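Local coordinates for membrane protein (Acinetobacter baumannii AB307-0294, PDB 5DL5) that forms a beta-barrel channel of the OprD porin family in the outer membrane, probably letting small molecules, including antibiotics, enter the cell, at residues A[273-277]-A[301-305]. Residues are numbered along the deposited sequence; the frame is centred on the assembly and turned at random.
Sequences KTNNI and NVGYD
One face of the Tyr-304 ring lies against CG2 of Ile-277, a CH-pi contact with the methyl 4.1 Å from the ring centroid and not far off the ring normal. Close by, the amide of Asn-275 crosses the tyrosine side chain, its plane turned 31° from the ring and its OD1 3.5 Å from Tyr-304 CB. A chi1 of -174° sets CG of Tyr-304 anti to the backbone N and carries the ring to the Ile-277 methyl; Tyr-242 also stacks with the ring, and Tyr-304 OH is hydrogen-bonded to Ser-315 O. The other end of the Asn-275 amide grips the loop backbone: ND2 donates to Val-302 O at 2.9 Å, the acceptor lying close to the amide plane, and also bonds Asn-298 OD1, so two bonds fix the rotation of this buried group. Farther back along the strand, CG of Asn-301 lies between its own backbone N and carbonyl carbon, which turns OD1 back to the N-H of Thr-274 at 3.0 Å, almost straight at 169°; here a side-chain oxygen stands in for the carbonyl a neighbouring strand would offer. The return bond, Asn-301 N to Thr-274 O at 3.1 Å, is bent and weak. The Lys-273 chain crosses the Asn-301 amide, CD 3.6 Å from OD1, and carries NZ on to Thr-256 O and Thr-258 O, while its CB meets Val-302 CG1 at 3.8 Å. Segment 301-305, which contains an inverse gamma turn centred on Tyr-304, leaves strand 289-300 and folds back across strand 273-286, as loops do that fold inward over the barrel wall in OprD-type porins.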
# COMPACT_ATOMS: atom_id res chain seq x y z
N LYS A 273 -7.53 -21.11 6.65
CA LYS A 273 -6.84 -20.47 7.78
C LYS A 273 -7.45 -19.07 7.87
O LYS A 273 -7.88 -18.52 6.85
CB LYS A 273 -5.34 -20.42 7.52
CG LYS A 273 -4.59 -21.75 7.43
CD LYS A 273 -4.57 -22.56 8.76
CE LYS A 273 -4.01 -23.96 8.50
NZ LYS A 273 -3.94 -24.73 9.74
N THR A 274 -7.56 -18.58 9.09
CA THR A 274 -8.22 -17.34 9.40
C THR A 274 -7.32 -16.46 10.20
O THR A 274 -6.67 -16.92 11.16
CB THR A 274 -9.51 -17.66 10.18
OG1 THR A 274 -10.44 -18.20 9.27
CG2 THR A 274 -10.22 -16.34 10.73
N ASN A 275 -7.34 -15.18 9.86
CA ASN A 275 -6.59 -14.12 10.56
C ASN A 275 -7.60 -13.08 10.88
O ASN A 275 -8.41 -12.73 10.01
CB ASN A 275 -5.62 -13.42 9.64
CG ASN A 275 -4.87 -12.28 10.29
OD1 ASN A 275 -5.16 -11.09 10.00
ND2 ASN A 275 -3.91 -12.61 11.19
N ASN A 276 -7.56 -12.57 12.09
CA ASN A 276 -8.05 -11.21 12.40
C ASN A 276 -6.86 -10.31 12.86
O ASN A 276 -6.04 -10.72 13.67
CB ASN A 276 -9.10 -11.23 13.52
CG ASN A 276 -10.29 -12.08 13.15
OD1 ASN A 276 -11.05 -11.71 12.30
ND2 ASN A 276 -10.35 -13.24 13.65
N ILE A 277 -6.77 -9.13 12.30
CA ILE A 277 -5.77 -8.12 12.70
C ILE A 277 -6.56 -6.83 12.90
O ILE A 277 -7.35 -6.39 12.07
CB ILE A 277 -4.59 -8.04 11.76
CG1 ILE A 277 -3.51 -7.09 12.34
CG2 ILE A 277 -5.04 -7.69 10.36
CD1 ILE A 277 -2.23 -7.10 11.54
N ASN A 301 -5.31 -18.66 13.27
CA ASN A 301 -4.26 -19.59 13.02
C ASN A 301 -3.32 -19.23 11.82
O ASN A 301 -2.63 -20.10 11.25
CB ASN A 301 -4.79 -21.03 12.96
CG ASN A 301 -5.84 -21.20 11.89
OD1 ASN A 301 -6.13 -20.27 11.10
ND2 ASN A 301 -6.46 -22.33 11.91
N VAL A 302 -3.26 -17.95 11.46
CA VAL A 302 -2.31 -17.48 10.52
C VAL A 302 -2.13 -16.06 10.84
O VAL A 302 -3.06 -15.41 11.34
CB VAL A 302 -2.78 -17.77 9.01
CG1 VAL A 302 -4.04 -16.99 8.63
CG2 VAL A 302 -1.72 -17.47 7.98
N GLY A 303 -0.96 -15.52 10.47
CA GLY A 303 -0.79 -14.08 10.40
C GLY A 303 -1.50 -13.39 9.24
O GLY A 303 -2.23 -14.02 8.50
N TYR A 304 -1.35 -12.08 9.16
CA TYR A 304 -1.92 -11.24 8.11
C TYR A 304 -1.01 -11.35 6.86
O TYR A 304 -0.22 -10.44 6.55
CB TYR A 304 -2.25 -9.84 8.58
CG TYR A 304 -2.97 -9.02 7.55
CD1 TYR A 304 -4.18 -9.48 7.03
CD2 TYR A 304 -2.44 -7.85 6.98
CE1 TYR A 304 -4.82 -8.81 6.03
CE2 TYR A 304 -3.15 -7.11 6.02
CZ TYR A 304 -4.30 -7.62 5.48
OH TYR A 304 -5.02 -7.06 4.43
N ASP A 305 -1.10 -12.50 6.16
CA ASP A 305 -0.10 -12.91 5.09
C ASP A 305 -0.63 -12.26 3.76
O ASP A 305 -1.06 -12.96 2.86
CB ASP A 305 -0.01 -14.42 4.99
CG ASP A 305 0.78 -15.10 6.10
OD1 ASP A 305 0.95 -14.54 7.20
OD2 ASP A 305 1.03 -16.31 5.97